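Local coordinates for protein cytosol aminopeptidase (Staphylococcus aureus subsp. aureus, PDB 3KZW) that probably removes amino acids, leucine among them, from the N-terminal ends of peptides as a metal-dependent aminopeptidase of the cytosol, at residues Val415-Ile420 with Pro477-Asp482; Ala407-Asn412 with Leu434-Thr439; Ile278-Lys283 with Met388-Leu393. One frame throughout, in Å; residues are numbered along the deposited sequence.

Contact 1 of 3, residues Val415-Ile420 with Pro477-Asp482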
loop_
_atom_site.group_PDB
_atom_site.type_symbol
_atom_site.label_atom_id
_atom_site.label_comp_id
_atom_site.label_asym_id
_atom_site.label_seq_id
_atom_site.Cartn_x
_atom_site.Cartn_y
_atom_site.Cartn_z
ATOM N N VAL A 415 1.065 -37.680 -22.649
ATOM C CA VAL A 415 1.329 -37.906 -24.075
ATOM C C VAL A 415 0.638 -36.861 -24.959
ATOM O O VAL A 415 1.285 -36.236 -25.804
ATOM C CB VAL A 415 0.948 -39.350 -24.511
ATOM C CG1 VAL A 415 1.067 -39.523 -26.022
ATOM C CG2 VAL A 415 1.821 -40.368 -23.789
ATOM N N ILE A 416 -0.665 -36.667 -24.748
ATOM C CA ILE A 416 -1.447 -35.696 -25.521
ATOM C C ILE A 416 -0.917 -34.274 -25.328
ATOM O O ILE A 416 -0.911 -33.479 -26.272
ATOM C CB ILE A 416 -2.970 -35.784 -25.205
ATOM C CG1 ILE A 416 -3.524 -37.149 -25.636
ATOM C CG2 ILE A 416 -3.750 -34.668 -25.903
ATOM C CD1 ILE A 416 -4.895 -37.481 -25.072
ATOM N N LEU A 417 -0.452 -33.961 -24.120
ATOM C CA LEU A 417 0.152 -32.653 -23.859
ATOM C C LEU A 417 1.428 -32.434 -24.670
ATOM O O LEU A 417 1.597 -31.382 -25.295
ATOM C CB LEU A 417 0.424 -32.439 -22.366
ATOM C CG LEU A 417 1.050 -31.078 -22.010
ATOM C CD1 LEU A 417 0.105 -29.920 -22.315
ATOM C CD2 LEU A 417 1.505 -31.029 -20.563
ATOM N N ASN A 418 2.315 -33.429 -24.662
ATOM C CA ASN A 418 3.563 -33.362 -25.417
ATOM C C ASN A 418 3.354 -33.081 -26.901
ATOM O O ASN A 418 4.133 -32.349 -27.515
ATOM C CB ASN A 418 4.387 -34.637 -25.225
ATOM C CG ASN A 418 5.303 -34.563 -24.016
ATOM O OD1 ASN A 418 5.026 -33.852 -23.049
ATOM N ND2 ASN A 418 6.404 -35.298 -24.067
ATOM N N ASP A 419 2.294 -33.652 -27.469
ATOM C CA ASP A 419 1.941 -33.396 -28.862
ATOM C C ASP A 419 1.496 -31.955 -29.052
ATOM O O ASP A 419 1.874 -31.308 -30.028
ATOM C CB ASP A 419 0.840 -34.351 -29.329
ATOM C CG ASP A 419 1.279 -35.799 -29.306
ATOM O OD1 ASP A 419 2.497 -36.060 -29.436
ATOM O OD2 ASP A 419 0.405 -36.680 -29.157
ATOM N N ILE A 420 0.701 -31.460 -28.106
ATOM C CA ILE A 420 0.182 -30.097 -28.160
ATOM C C ILE A 420 1.294 -29.062 -27.968
ATOM O O ILE A 420 1.318 -28.036 -28.658
ATOM C CB ILE A 420 -0.983 -29.895 -27.159
ATOM C CG1 ILE A 420 -2.232 -30.620 -27.672
ATOM C CG2 ILE A 420 -1.288 -28.409 -26.945
ATOM C CD1 ILE A 420 -3.304 -30.809 -26.633
ATOM N N PRO A 477 -8.170 -38.353 -18.828
ATOM C CA PRO A 477 -7.125 -37.468 -19.338
ATOM C C PRO A 477 -7.597 -36.018 -19.427
ATOM O O PRO A 477 -8.590 -35.727 -20.093
ATOM C CB PRO A 477 -6.845 -38.038 -20.730
ATOM C CG PRO A 477 -7.087 -39.491 -20.573
ATOM C CD PRO A 477 -8.232 -39.613 -19.597
ATOM N N HIS A 478 -6.885 -35.129 -18.741
ATOM C CA HIS A 478 -7.300 -33.738 -18.594
ATOM C C HIS A 478 -6.117 -32.795 -18.804
ATOM O O HIS A 478 -5.075 -32.942 -18.158
ATOM C CB HIS A 478 -7.897 -33.523 -17.196
ATOM C CG HIS A 478 -8.618 -32.220 -17.022
ATOM N ND1 HIS A 478 -9.644 -32.059 -16.116
ATOM C CD2 HIS A 478 -8.465 -31.018 -17.629
ATOM C CE1 HIS A 478 -10.088 -30.816 -16.169
ATOM N NE2 HIS A 478 -9.392 -30.164 -17.083
ATOM N N ILE A 479 -6.280 -31.837 -19.714
ATOM C CA ILE A 479 -5.311 -30.754 -19.863
ATOM C C ILE A 479 -5.958 -29.403 -19.555
ATOM O O ILE A 479 -6.996 -29.054 -20.116
ATOM C CB ILE A 479 -4.651 -30.719 -21.260
ATOM C CG1 ILE A 479 -4.019 -32.070 -21.600
ATOM C CG2 ILE A 479 -3.593 -29.616 -21.311
ATOM C CD1 ILE A 479 -3.584 -32.207 -23.043
ATOM N N HIS A 480 -5.332 -28.656 -18.649
ATOM C CA HIS A 480 -5.807 -27.337 -18.249
ATOM C C HIS A 480 -4.920 -26.247 -18.853
ATOM O O HIS A 480 -3.697 -26.261 -18.684
ATOM C CB HIS A 480 -5.849 -27.239 -16.718
ATOM C CG HIS A 480 -6.011 -25.845 -16.200
ATOM N ND1 HIS A 480 -7.139 -25.089 -16.437
ATOM C CD2 HIS A 480 -5.188 -25.069 -15.455
ATOM C CE1 HIS A 480 -7.001 -23.904 -15.868
ATOM N NE2 HIS A 480 -5.827 -23.867 -15.263
ATOM N N PHE A 481 -5.545 -25.310 -19.562
ATOM C CA PHE A 481 -4.828 -24.206 -20.196
ATOM C C PHE A 481 -5.137 -22.868 -19.524
ATOM O O PHE A 481 -6.242 -22.331 -19.664
ATOM C CB PHE A 481 -5.171 -24.120 -21.685
ATOM C CG PHE A 481 -4.681 -25.284 -22.498
ATOM C CD1 PHE A 481 -3.334 -25.406 -22.823
ATOM C CD2 PHE A 481 -5.570 -26.245 -22.962
ATOM C CE1 PHE A 481 -2.878 -26.478 -23.585
ATOM C CE2 PHE A 481 -5.127 -27.313 -23.730
ATOM C CZ PHE A 481 -3.777 -27.430 -24.043
ATOM N N ASP A 482 -4.156 -22.337 -18.796
ATOM C CA ASP A 482 -4.280 -21.014 -18.188
ATOM C C ASP A 482 -3.777 -19.968 -19.176
ATOM O O ASP A 482 -2.571 -19.802 -19.367
ATOM C CB ASP A 482 -3.507 -20.941 -16.866
ATOM C CG ASP A 482 -3.998 -19.817 -15.951
ATOM O OD1 ASP A 482 -4.613 -18.837 -16.438
ATOM O OD2 ASP A 482 -3.764 -19.912 -14.727
#
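The ring of Phe481 meets Ile420 through its CZ corner, where Ile420 CG2 approaches obliquely at 3.9 Å, an example of helix-on-sheet packing in an alpha/beta domain. Helix 414-426 here covers one face of the central sheet of the catalytic domain, above strand 478-482. One face of the Phe481 ring carries Ile479 CG2, 3.5 Å above the plane and offset toward the rim, from two residues earlier on the same strand. Phe390 on the adjoining strand 386-391 also meets this ring, the two planes lying about 15° apart. No hydrogen bond joins the two segments, and their axes pass 9.2 Å apart, a separation filled by aliphatic branches. Ile479 points toward the helix and is the residue most covered. Its two branches divide the work. Leu417 CG stands anti to the backbone N (chi1 -180°), and its CD1 methyl crosses Ile479 CG2 obliquely at 3.8 Å. The longer branch enters between successive helical turns: Ile479 CD1 touches Ile416 CG2 at 3.8 Å, meets Ile420 CD1 tip to tip at 3.9 Å, and comes to rest 3.7 Å from the backbone atom Leu417 N.

Contact 2 of 3, residues Ala407-Asn412 with Leu434-Thr439; sequences AAFESN and LPITAT
Leu434 N gives a nearly straight hydrogen bond to Ala408 O (2.9 Å, 164° at the hydrogen), continuing the ladder that Ala408 begins with Phe432. Beyond this rung the two backbones diverge, their touching portions running 40° from one another. The place of the next direct bond is taken by a water, which accepts from Glu410 N at 2.8 Å and lies 3.1 Å from Leu434 O, to which it can donate, so that it probably bridges the two backbones where they begin to separate.

Phe409 and Leu434 carry much of the side-chain packing. With CG beside its own backbone N (chi1 -56°), the Phe409 ring leans across to the 434-439 segment, and its CE2 and CZ corner lies against Leu434 CB. Pro435 O sits at the ring edge near its plane, while Leu434 O approaches obliquely. Beyond the ring, Leu434 CD1 reaches Ala407 CB at 3.8 Å. Ile436 covers the other end: its CD1 touches Phe409 CB at 3.8 Å and packs equally close to Glu410 O. Farther along, Thr437 is the N-cap of helix 438-443, its OG1 accepting a weak bond from Thr439 N at 3.3 Å and also hydrogen-bonding Glu440 OE1.

Segment 434-439 also faces a second subunit, whose Leu434 packs on this Leu434 and whose Asp404 bonds to Thr439 OG1. Within the chain, strand 406-411 is sandwiched: Ala408 and Glu410 touch Leu417 of helix 414-426, whereas Phe409 packs on Leu463 and Ala466 of helix 461-470 and meets the His480 ring of strand 478-482.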
loop_
_atom_site.group_PDB
_atom_site.type_symbol
_atom_site.label_atom_id
_atom_site.label_comp_id
_atom_site.label_asym_id
_atom_site.label_seq_id
_atom_site.Cartn_x
_atom_site.Cartn_y
_atom_site.Cartn_z
ATOM N N ALA A 407 0.139 -21.161 -19.872
ATOM C CA ALA A 407 0.520 -22.222 -18.943
ATOM C C ALA A 407 -0.348 -23.450 -19.158
ATOM O O ALA A 407 -1.577 -23.359 -19.134
ATOM C CB ALA A 407 0.414 -21.740 -17.505
ATOM N N ALA A 408 0.297 -24.594 -19.374
ATOM C CA ALA A 408 -0.407 -25.855 -19.582
ATOM C C ALA A 408 -0.135 -26.841 -18.446
ATOM O O ALA A 408 0.996 -26.962 -17.972
ATOM C CB ALA A 408 -0.027 -26.459 -20.919
ATOM N N PHE A 409 -1.189 -27.531 -18.014
ATOM C CA PHE A 409 -1.102 -28.515 -16.940
ATOM C C PHE A 409 -1.730 -29.824 -17.392
ATOM O O PHE A 409 -2.830 -29.827 -17.948
ATOM C CB PHE A 409 -1.849 -28.025 -15.700
ATOM C CG PHE A 409 -1.386 -26.692 -15.183
ATOM C CD1 PHE A 409 -1.873 -25.505 -15.729
ATOM C CD2 PHE A 409 -0.492 -26.623 -14.119
ATOM C CE1 PHE A 409 -1.458 -24.274 -15.240
ATOM C CE2 PHE A 409 -0.077 -25.399 -13.619
ATOM C CZ PHE A 409 -0.557 -24.219 -14.182
ATOM N N GLU A 410 -1.042 -30.936 -17.153
ATOM C CA GLU A 410 -1.593 -32.241 -17.504
ATOM C C GLU A 410 -1.978 -33.053 -16.274
ATOM O O GLU A 410 -1.337 -32.972 -15.222
ATOM C CB GLU A 410 -0.655 -33.039 -18.431
ATOM C CG GLU A 410 0.672 -33.498 -17.815
ATOM C CD GLU A 410 0.566 -34.805 -17.034
ATOM O OE1 GLU A 410 -0.421 -35.554 -17.227
ATOM O OE2 GLU A 410 1.476 -35.087 -16.224
ATOM N N SER A 411 -3.035 -33.837 -16.429
ATOM C CA SER A 411 -3.480 -34.768 -15.413
ATOM C C SER A 411 -3.946 -36.026 -16.135
ATOM O O SER A 411 -5.003 -36.027 -16.774
ATOM C CB SER A 411 -4.609 -34.147 -14.594
ATOM O OG SER A 411 -5.154 -35.084 -13.686
ATOM N N ASN A 412 -3.135 -37.081 -16.049
ATOM C CA ASN A 412 -3.374 -38.345 -16.760
ATOM C C ASN A 412 -3.364 -38.198 -18.284
ATOM O O ASN A 412 -4.014 -38.975 -18.986
ATOM C CB ASN A 412 -4.676 -39.021 -16.298
ATOM C CG ASN A 412 -4.696 -39.304 -14.808
ATOM O OD1 ASN A 412 -5.508 -38.740 -14.074
ATOM N ND2 ASN A 412 -3.803 -40.176 -14.354
ATOM N N LEU A 434 3.504 -26.368 -16.640
ATOM C CA LEU A 434 3.748 -26.217 -15.211
ATOM C C LEU A 434 3.205 -27.462 -14.503
ATOM O O LEU A 434 2.255 -28.080 -14.987
ATOM C CB LEU A 434 3.084 -24.945 -14.681
ATOM C CG LEU A 434 3.586 -23.589 -15.186
ATOM C CD1 LEU A 434 2.753 -22.472 -14.595
ATOM C CD2 LEU A 434 5.053 -23.380 -14.857
ATOM N N PRO A 435 3.804 -27.841 -13.359
ATOM C CA PRO A 435 3.464 -29.127 -12.748
ATOM C C PRO A 435 2.270 -29.106 -11.787
ATOM O O PRO A 435 1.924 -28.056 -11.245
ATOM C CB PRO A 435 4.734 -29.479 -11.978
ATOM C CG PRO A 435 5.310 -28.166 -11.590
ATOM C CD PRO A 435 4.878 -27.151 -12.619
ATOM N N ILE A 436 1.647 -30.269 -11.608
ATOM C CA ILE A 436 0.714 -30.513 -10.509
ATOM C C ILE A 436 1.300 -31.653 -9.682
ATOM O O ILE A 436 1.335 -32.802 -10.136
ATOM C CB ILE A 436 -0.700 -30.906 -10.997
ATOM C CG1 ILE A 436 -1.260 -29.865 -11.971
ATOM C CG2 ILE A 436 -1.639 -31.084 -9.809
ATOM C CD1 ILE A 436 -2.495 -30.329 -12.733
ATOM N N THR A 437 1.767 -31.336 -8.477
ATOM C CA THR A 437 2.418 -32.326 -7.622
ATOM C C THR A 437 1.530 -32.774 -6.460
ATOM O O THR A 437 0.393 -32.317 -6.323
ATOM C CB THR A 437 3.769 -31.813 -7.068
ATOM O OG1 THR A 437 3.535 -30.806 -6.077
ATOM C CG2 THR A 437 4.643 -31.252 -8.186
ATOM N N ALA A 438 2.063 -33.671 -5.630
ATOM C CA ALA A 438 1.373 -34.154 -4.436
ATOM C C ALA A 438 0.998 -33.011 -3.493
ATOM O O ALA A 438 -0.035 -33.070 -2.822
ATOM C CB ALA A 438 2.229 -35.183 -3.717
ATOM N N THR A 439 1.840 -31.978 -3.455
ATOM C CA THR A 439 1.598 -30.776 -2.659
ATOM C C THR A 439 0.247 -30.143 -2.993
ATOM O O THR A 439 -0.558 -29.879 -2.098
ATOM C CB THR A 439 2.733 -29.741 -2.862
ATOM O OG1 THR A 439 3.975 -30.306 -2.428
ATOM C CG2 THR A 439 2.465 -28.455 -2.076
HETATM O O HOH W 1 1.344 -30.992 -15.764
#

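Contact 3 of 3, residues Ile278-Lys283 with Met388-Leu393; sequences IALVGK and MDFATL
Strands 278-283 and 388-391 run parallel, Leu280 paired with Met388, Val281 with Asp389 and Gly282 with Phe390, their axes 4.6 Å apart and crossing at -18°, the modest twist of a central alpha/beta sheet. Four backbone bonds make the ladder: Met388 N to Ala279 O, Val281 N to Met388 O, Phe390 N to Val281 O and Lys283 N to Phe390 O, the last being the longest at 3.2 Å.

On one face, Leu280 and Met388 lie side by side and point the same way, Leu280 CD2 reaching Met388 CB at 3.9 Å. That same methyl touches Phe390 CE1 at 3.9 Å, at the edge of the ring and in its plane. On the other face Val281 CB and Asp389 CB stand 3.8 Å apart, while the Asp389 carboxylate turns away toward His478 and His480 of the next strand.

Lys283 lies along its partner strand. With CG anti to the backbone N (chi1 177°) and the chain extended beyond, it packs CB at 3.6 Å against Ala391 CB and brings NZ to Thr392 O at 2.8 Å, from well above the carbonyl plane. NZ also forms a salt bridge with Asp306, whose other oxygen bonds to Thr392 OG1, so one carboxylate joins the Lys283 amine to the residue that follows strand 386-391. This region is consistent with the neighbourhood of the two-metal site known in this family, although sodium is the only metal present here.

Helices enclose both faces. Leu280 and Phe390 pack on Val313 of helix 308-322, and Met388 and Phe390 meet helix 505-512; Val281 and Ala391 rest on Leu372 of helix 368-380.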
loop_
_atom_site.group_PDB
_atom_site.type_symbol
_atom_site.label_atom_id
_atom_site.label_comp_id
_atom_site.label_asym_id
_atom_site.label_seq_id
_atom_site.Cartn_x
_atom_site.Cartn_y
_atom_site.Cartn_z
ATOM N N ILE A 278 -14.387 -35.510 -27.870
ATOM C CA ILE A 278 -13.371 -34.688 -27.228
ATOM C C ILE A 278 -14.088 -33.562 -26.489
ATOM O O ILE A 278 -14.862 -32.811 -27.089
ATOM C CB ILE A 278 -12.362 -34.131 -28.256
ATOM C CG1 ILE A 278 -11.549 -35.276 -28.863
ATOM C CG2 ILE A 278 -11.435 -33.105 -27.610
ATOM C CD1 ILE A 278 -10.886 -34.940 -30.181
ATOM N N ALA A 279 -13.848 -33.467 -25.183
ATOM C CA ALA A 279 -14.481 -32.444 -24.354
ATOM C C ALA A 279 -13.661 -31.168 -24.338
ATOM O O ALA A 279 -12.481 -31.184 -23.995
ATOM C CB ALA A 279 -14.699 -32.951 -22.940
ATOM N N LEU A 280 -14.298 -30.067 -24.722
ATOM C CA LEU A 280 -13.684 -28.749 -24.654
ATOM C C LEU A 280 -14.477 -27.858 -23.703
ATOM O O LEU A 280 -15.619 -27.488 -23.986
ATOM C CB LEU A 280 -13.582 -28.118 -26.045
ATOM C CG LEU A 280 -12.813 -28.873 -27.137
ATOM C CD1 LEU A 280 -12.946 -28.143 -28.464
ATOM C CD2 LEU A 280 -11.342 -29.063 -26.783
ATOM N N VAL A 281 -13.864 -27.531 -22.569
ATOM C CA VAL A 281 -14.515 -26.754 -21.514
ATOM C C VAL A 281 -13.995 -25.318 -21.505
ATOM O O VAL A 281 -12.789 -25.086 -21.568
ATOM C CB VAL A 281 -14.308 -27.414 -20.128
ATOM C CG1 VAL A 281 -15.017 -26.627 -19.033
ATOM C CG2 VAL A 281 -14.798 -28.854 -20.147
ATOM N N GLY A 282 -14.908 -24.355 -21.426
ATOM C CA GLY A 282 -14.535 -22.943 -21.462
ATOM C C GLY A 282 -15.096 -22.119 -20.317
ATOM O O GLY A 282 -16.271 -22.248 -19.960
ATOM N N LYS A 283 -14.245 -21.275 -19.739
ATOM C CA LYS A 283 -14.662 -20.346 -18.696
ATOM C C LYS A 283 -15.357 -19.142 -19.332
ATOM O O LYS A 283 -14.734 -18.369 -20.067
ATOM C CB LYS A 283 -13.455 -19.899 -17.871
ATOM C CG LYS A 283 -13.761 -18.860 -16.804
ATOM C CD LYS A 283 -12.482 -18.249 -16.258
ATOM C CE LYS A 283 -12.772 -16.967 -15.500
ATOM N NZ LYS A 283 -11.545 -16.339 -14.942
ATOM N N MET A 388 -10.231 -30.932 -22.269
ATOM C CA MET A 388 -9.380 -29.750 -22.360
ATOM C C MET A 388 -10.166 -28.521 -21.946
ATOM O O MET A 388 -11.204 -28.214 -22.534
ATOM C CB MET A 388 -8.843 -29.570 -23.777
ATOM C CG MET A 388 -7.866 -30.639 -24.206
ATOM S SD MET A 388 -7.311 -30.419 -25.902
ATOM C CE MET A 388 -6.598 -32.028 -26.217
ATOM N N ASP A 389 -9.679 -27.826 -20.924
ATOM C CA ASP A 389 -10.322 -26.594 -20.487
ATOM C C ASP A 389 -9.470 -25.367 -20.810
ATOM O O ASP A 389 -8.237 -25.431 -20.786
ATOM C CB ASP A 389 -10.721 -26.657 -19.006
ATOM C CG ASP A 389 -9.542 -26.477 -18.064
ATOM O OD1 ASP A 389 -9.099 -25.320 -17.870
ATOM O OD2 ASP A 389 -9.070 -27.484 -17.499
ATOM N N PHE A 390 -10.143 -24.263 -21.124
ATOM C CA PHE A 390 -9.491 -23.018 -21.518
ATOM C C PHE A 390 -10.033 -21.888 -20.661
ATOM O O PHE A 390 -11.243 -21.640 -20.641
ATOM C CB PHE A 390 -9.739 -22.727 -23.003
ATOM C CG PHE A 390 -9.310 -23.839 -23.921
ATOM C CD1 PHE A 390 -10.161 -24.913 -24.182
ATOM C CD2 PHE A 390 -8.055 -23.819 -24.520
ATOM C CE1 PHE A 390 -9.767 -25.952 -25.022
ATOM C CE2 PHE A 390 -7.653 -24.852 -25.367
ATOM C CZ PHE A 390 -8.510 -25.921 -25.616
ATOM N N ALA A 391 -9.139 -21.209 -19.945
ATOM C CA ALA A 391 -9.547 -20.189 -18.982
ATOM C C ALA A 391 -8.483 -19.132 -18.723
ATOM O O ALA A 391 -7.284 -19.424 -18.700
ATOM C CB ALA A 391 -9.955 -20.839 -17.670
ATOM N N THR A 392 -8.941 -17.899 -18.526
ATOM C CA THR A 392 -8.102 -16.823 -18.024
ATOM C C THR A 392 -8.200 -16.848 -16.502
ATOM O O THR A 392 -8.961 -16.085 -15.909
ATOM C CB THR A 392 -8.559 -15.446 -18.564
ATOM O OG1 THR A 392 -9.963 -15.274 -18.325
ATOM C CG2 THR A 392 -8.293 -15.331 -20.058
ATOM N N LEU A 393 -7.432 -17.738 -15.873
ATOM C CA LEU A 393 -7.572 -18.003 -14.437
ATOM C C LEU A 393 -6.737 -17.120 -13.521
ATOM O O LEU A 393 -7.278 -16.302 -12.784
ATOM C CB LEU A 393 -7.271 -19.473 -14.112
ATOM C CG LEU A 393 -8.367 -20.536 -14.191
ATOM C CD1 LEU A 393 -8.001 -21.694 -13.275
ATOM C CD2 LEU A 393 -9.739 -19.988 -13.823
#

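From the N terminus, the first segment reached is 278-283, and contact 3 closes a loop of 104 residues when strand 386-391 pairs beside it. Only then do the other two open. Segment 407-412 comes first, followed by helix segment 415-420; the chain next returns at 434-439 to complete contact 2, and at 477-482 to complete contact 1. These two closures therefore cross, whereas contact 3 stands in series with both. In space one sheet unites them: strand 478-482 lies between 386-391, parallel to it, and 406-411, antiparallel. Contact 3 ties neighbouring strands, contact 1 adds a covering helix, and contact 2 reaches the subunit interface.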